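Local coordinates for protein putative transcriptional regulator (TetR/AcrR family) (Acinetobacter sp., PDB 3KNW) that probably binds DNA through a helix-turn-helix motif and regulates transcription, as a dimeric member of the TetR/AcrR family, at residues Leu146-Ile149 against Gly150-Gly154; Leu165-Val168 against Ile169-Tyr173. All coordinates share one frame; numbering follows the deposited sequence.

Interaction 1: Leu146-Ile149 against Gly150-Gly154; sequences LIRI and GQQEG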
loop_
_atom_site.group_PDB
_atom_site.type_symbol
_atom_site.label_atom_id
_atom_site.label_comp_id
_atom_site.label_asym_id
_atom_site.label_seq_id
_atom_site.Cartn_x
_atom_site.Cartn_y
_atom_site.Cartn_z
ATOM N N LEU A 146 -20.292 3.116 -11.351
ATOM C CA LEU A 146 -20.553 1.762 -11.808
ATOM C C LEU A 146 -21.266 0.944 -10.704
ATOM O O LEU A 146 -22.200 0.220 -10.964
ATOM C CB LEU A 146 -19.216 1.174 -12.267
ATOM C CG LEU A 146 -19.155 -0.051 -13.128
ATOM C CD1 LEU A 146 -19.930 0.131 -14.479
ATOM C CD2 LEU A 146 -17.733 -0.424 -13.317
ATOM N N ILE A 147 -20.912 1.109 -9.441
ATOM C CA ILE A 147 -21.667 0.379 -8.423
ATOM C C ILE A 147 -23.131 0.852 -8.416
ATOM O O ILE A 147 -24.066 0.088 -8.094
ATOM C CB ILE A 147 -21.001 0.465 -7.058
ATOM C CG1 ILE A 147 -19.666 -0.297 -7.094
ATOM C CG2 ILE A 147 -21.876 -0.135 -5.963
ATOM C CD1 ILE A 147 -18.689 0.064 -5.973
ATOM N N ARG A 148 -23.352 2.135 -8.746
ATOM C CA ARG A 148 -24.697 2.684 -8.615
ATOM C C ARG A 148 -25.534 2.164 -9.799
ATOM O O ARG A 148 -26.597 1.597 -9.579
ATOM C CB ARG A 148 -24.701 4.205 -8.449
ATOM C CG ARG A 148 -25.621 4.939 -9.386
ATOM C CD ARG A 148 -26.445 5.959 -8.726
ATOM N NE ARG A 148 -25.725 7.211 -8.557
ATOM C CZ ARG A 148 -26.321 8.414 -8.468
ATOM N NH1 ARG A 148 -27.641 8.524 -8.548
ATOM N NH2 ARG A 148 -25.595 9.516 -8.290
ATOM N N ILE A 149 -25.018 2.294 -11.022
ATOM C CA ILE A 149 -25.616 1.637 -12.173
ATOM C C ILE A 149 -25.940 0.172 -11.850
ATOM O O ILE A 149 -27.024 -0.280 -12.137
ATOM C CB ILE A 149 -24.775 1.766 -13.458
ATOM C CG1 ILE A 149 -24.715 3.227 -13.947
ATOM C CG2 ILE A 149 -25.393 0.960 -14.585
ATOM C CD1 ILE A 149 -23.507 3.533 -14.890
ATOM N N GLY A 150 -25.077 -0.559 -11.192
ATOM C CA GLY A 150 -25.375 -1.958 -10.897
ATOM C C GLY A 150 -26.483 -2.181 -9.885
ATOM O O GLY A 150 -27.181 -3.189 -9.894
ATOM N N GLN A 151 -26.625 -1.252 -8.977
ATOM C CA GLN A 151 -27.668 -1.363 -7.996
ATOM C C GLN A 151 -29.016 -0.979 -8.620
ATOM O O GLN A 151 -30.032 -1.550 -8.250
ATOM C CB GLN A 151 -27.333 -0.477 -6.782
ATOM C CG GLN A 151 -26.276 -1.107 -5.853
ATOM C CD GLN A 151 -25.795 -0.166 -4.776
ATOM O OE1 GLN A 151 -25.749 -0.505 -3.585
ATOM N NE2 GLN A 151 -25.416 1.015 -5.183
ATOM N N GLN A 152 -29.015 -0.011 -9.545
ATOM C CA GLN A 152 -30.232 0.377 -10.275
ATOM C C GLN A 152 -30.805 -0.858 -10.985
ATOM O O GLN A 152 -31.987 -1.106 -10.863
ATOM C CB GLN A 152 -29.970 1.425 -11.376
ATOM C CG GLN A 152 -29.746 2.875 -10.987
ATOM C CD GLN A 152 -29.161 3.713 -12.177
ATOM O OE1 GLN A 152 -29.409 3.397 -13.387
ATOM N NE2 GLN A 152 -28.374 4.772 -11.831
ATOM N N GLU A 153 -29.958 -1.612 -11.713
ATOM C CA GLU A 153 -30.406 -2.791 -12.498
ATOM C C GLU A 153 -30.643 -4.030 -11.664
ATOM O O GLU A 153 -31.188 -4.983 -12.156
ATOM C CB GLU A 153 -29.362 -3.289 -13.488
ATOM C CG GLU A 153 -28.617 -2.336 -14.346
ATOM C CD GLU A 153 -27.219 -2.912 -14.686
ATOM O OE1 GLU A 153 -26.653 -3.713 -13.865
ATOM O OE2 GLU A 153 -26.687 -2.559 -15.778
ATOM N N GLY A 154 -30.169 -4.087 -10.443
ATOM C CA GLY A 154 -30.342 -5.313 -9.674
ATOM C C GLY A 154 -29.219 -6.318 -9.851
ATOM O O GLY A 154 -29.281 -7.439 -9.348
#

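Interaction 2: Leu165-Val168 against Ile169-Tyr173; sequences LAQV and IYQMY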
loop_
_atom_site.group_PDB
_atom_site.type_symbol
_atom_site.label_atom_id
_atom_site.label_comp_id
_atom_site.label_asym_id
_atom_site.label_seq_id
_atom_site.Cartn_x
_atom_site.Cartn_y
_atom_site.Cartn_z
ATOM N N LEU A 165 -18.802 1.854 -0.887
ATOM C CA LEU A 165 -18.363 0.523 -1.304
ATOM C C LEU A 165 -17.145 0.673 -2.225
ATOM O O LEU A 165 -16.224 -0.109 -2.168
ATOM C CB LEU A 165 -19.506 -0.232 -1.925
ATOM C CG LEU A 165 -19.321 -1.691 -2.262
ATOM C CD1 LEU A 165 -18.891 -2.531 -1.070
ATOM C CD2 LEU A 165 -20.650 -2.212 -2.824
ATOM N N ALA A 166 -17.127 1.685 -3.066
ATOM C CA ALA A 166 -16.020 1.849 -3.961
ATOM C C ALA A 166 -14.735 2.071 -3.187
ATOM O O ALA A 166 -13.689 1.655 -3.624
ATOM C CB ALA A 166 -16.270 2.980 -4.871
ATOM N N GLN A 167 -14.813 2.709 -2.014
ATOM C CA GLN A 167 -13.622 2.938 -1.184
ATOM C C GLN A 167 -13.165 1.642 -0.508
ATOM O O GLN A 167 -11.961 1.341 -0.456
ATOM C CB GLN A 167 -13.898 3.958 -0.069
ATOM C CG GLN A 167 -13.923 5.437 -0.511
ATOM C CD GLN A 167 -14.318 6.362 0.635
ATOM O OE1 GLN A 167 -13.480 6.715 1.522
ATOM N NE2 GLN A 167 -15.575 6.756 0.642
ATOM N N VAL A 168 -14.131 0.928 0.050
ATOM C CA VAL A 168 -13.839 -0.293 0.635
ATOM C C VAL A 168 -13.142 -1.205 -0.364
ATOM O O VAL A 168 -12.052 -1.744 -0.111
ATOM C CB VAL A 168 -15.095 -0.989 1.056
ATOM C CG1 VAL A 168 -14.702 -2.451 1.397
ATOM C CG2 VAL A 168 -15.708 -0.244 2.211
ATOM N N ILE A 169 -13.768 -1.369 -1.512
ATOM C CA ILE A 169 -13.195 -2.247 -2.514
ATOM C C ILE A 169 -11.800 -1.745 -2.930
ATOM O O ILE A 169 -10.790 -2.516 -2.885
ATOM C CB ILE A 169 -14.107 -2.381 -3.715
ATOM C CG1 ILE A 169 -15.327 -3.181 -3.352
ATOM C CG2 ILE A 169 -13.403 -3.045 -4.863
ATOM C CD1 ILE A 169 -16.368 -3.139 -4.444
ATOM N N TYR A 170 -11.703 -0.457 -3.243
ATOM C CA TYR A 170 -10.419 0.034 -3.691
ATOM C C TYR A 170 -9.325 -0.037 -2.587
ATOM O O TYR A 170 -8.180 -0.357 -2.861
ATOM C CB TYR A 170 -10.539 1.422 -4.293
ATOM C CG TYR A 170 -9.278 1.881 -4.958
ATOM C CD1 TYR A 170 -8.989 1.537 -6.260
ATOM C CD2 TYR A 170 -8.386 2.686 -4.303
ATOM C CE1 TYR A 170 -7.823 1.998 -6.899
ATOM C CE2 TYR A 170 -7.220 3.142 -4.943
ATOM C CZ TYR A 170 -6.971 2.815 -6.241
ATOM O OH TYR A 170 -5.819 3.254 -6.849
ATOM N N GLN A 171 -9.698 0.202 -1.348
ATOM C CA GLN A 171 -8.743 0.130 -0.270
ATOM C C GLN A 171 -8.264 -1.284 -0.072
ATOM O O GLN A 171 -7.092 -1.479 0.071
ATOM C CB GLN A 171 -9.352 0.629 1.015
ATOM C CG GLN A 171 -9.379 2.137 1.081
ATOM C CD GLN A 171 -10.166 2.674 2.237
ATOM O OE1 GLN A 171 -10.479 3.838 2.284
ATOM N NE2 GLN A 171 -10.484 1.835 3.162
HETATM N N MSE A 172 -9.162 -2.261 -0.084
HETATM C CA MSE A 172 -8.822 -3.678 0.076
HETATM C C MSE A 172 -7.969 -4.172 -1.017
HETATM O O MSE A 172 -7.024 -4.915 -0.755
HETATM C CB MSE A 172 -10.066 -4.537 0.173
HETATM C CG MSE A 172 -9.829 -6.074 0.180
HETATM SE SE MSE A 172 -11.578 -6.918 0.308
HETATM C CE MSE A 172 -12.132 -6.794 -1.491
ATOM N N TYR A 173 -8.189 -3.721 -2.258
ATOM C CA TYR A 173 -7.278 -4.164 -3.327
ATOM C C TYR A 173 -5.898 -3.592 -3.222
ATOM O O TYR A 173 -4.930 -4.313 -3.409
ATOM C CB TYR A 173 -7.859 -3.941 -4.717
ATOM C CG TYR A 173 -8.806 -5.055 -5.075
ATOM C CD1 TYR A 173 -10.063 -5.173 -4.459
ATOM C CD2 TYR A 173 -8.459 -6.023 -5.993
ATOM C CE1 TYR A 173 -10.957 -6.169 -4.802
ATOM C CE2 TYR A 173 -9.381 -7.044 -6.327
ATOM C CZ TYR A 173 -10.596 -7.113 -5.708
ATOM O OH TYR A 173 -11.466 -8.146 -6.035
HETATM O O HOH W 1 -10.719 6.213 0.484
#

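Interaction 1: Leu146-Ile149 against Gly150-Gly154
Four i to i+4 backbone hydrogen bonds join Leu-146, Ile-147, Arg-148 and Ile-149 to Gly-150, Gln-151, Gln-152 and Glu-153. Gln-152 N to Arg-148 O is the shortest of them, 2.9 Å. The same oxygen takes a weak second bond from Gln-151 N. At the end of the helix Gly-154 N makes weak bonds to Gly-150 O and Gln-151 O.

The side-chain contacts also run i to i+4. Ile-147 and Gln-151 lie side by side and point the same way. A chi1 of -67° puts Ile-147 CG2 anti to the backbone N and beside the Gln-151 chain, 4.1 Å from Gln-151 CD. Gln-152 is extended and runs across the aliphatic part of Arg-148, its NE2 3.7 Å from Arg-148 CG. The amide and guanidinium planes are perpendicular. Glu-153 slants across Ile-149, with OE2 3.9 Å from Ile-149 CG2. Its other oxygen, OE1, takes a hydrogen bond from Ser-155 OG, just past the helix.

Ile-147 faces the protein and packs on Leu-91 of helix 87-100 and on Leu-165 and Ala-166 of helix 162-183. Arg-148, Ile-149 and Gln-152 are on the exposed side. Gly-154 is the first residue to leave helical geometry and has positive phi (89°). This is the C-terminal end of helix 126-153 in the TetR-type C-terminal domain, terminated at a glycine, with one side buried and the other exposed in these last turns.

Interaction 2: Leu165-Val168 against Ile169-Tyr173
The backbone is regular alpha helix, with four i to i+4 hydrogen bonds from Ile-169, Tyr-170, Gln-171 and Met-172 back to Leu-165, Ala-166, Gln-167 and Val-168. Ile-169 N to Leu-165 O is nearly straight, 174° at the hydrogen.

Leu-165 and Ile-169 form the apolar side-chain contact. Their side chains meet at a slant, with Leu-165 CG 3.9 Å from Ile-169 CD1. The CG1 of Ile-169 is anti to its carbonyl carbon (chi1 -71°), which carries the CG1-CD1 arm back along the helix over Leu-165 O.

Gln-167 and Gln-171 are joined through one water. It donates to Gln-167 OE1 and to Gln-171 OE1, at 3.0 Å each. Gln-167 NE2 is held by Asp-163 O, one turn earlier, so both ends of that amide have a partner. The aliphatic part of Gln-171 lies close over Gln-167 O.

The faces of the helix have different neighbours. Ala-166 and Tyr-170 pack on Met-143 of helix 126-153. Val-168 packs on Met-199 of helix 187-200 and on Ser-195 of the second subunit. Gln-171 and selenomethionine Met-172 meet Met-172 and Gln-171 of the second subunit. A helix stretch buried in this way, with one face in its own core and another on the partner chain, is consistent with the helical dimer interface of TetR-family regulators.

How the interactions relate
Interactions 1 and 2 lie on consecutive helices of the C-terminal domain, 126-153 and 162-183, with interaction 1 first along the chain. Their centres are 16 Å apart. Interaction 1 is at the end of its helix, 23 Å from the chain centre. Interaction 2 is near the start of the next helix, 14 Å from the centre. Ile-147 is the side chain through which the two contacts meet, its CD1 3.7 Å from Ala-166 N. Other residues also join the helices. Interaction 2 reaches the second subunit, whereas no other chain of the assembly touches interaction 1. Helix 162-183 thus connects the domain core near interaction 1 with what is probably the dimer interface.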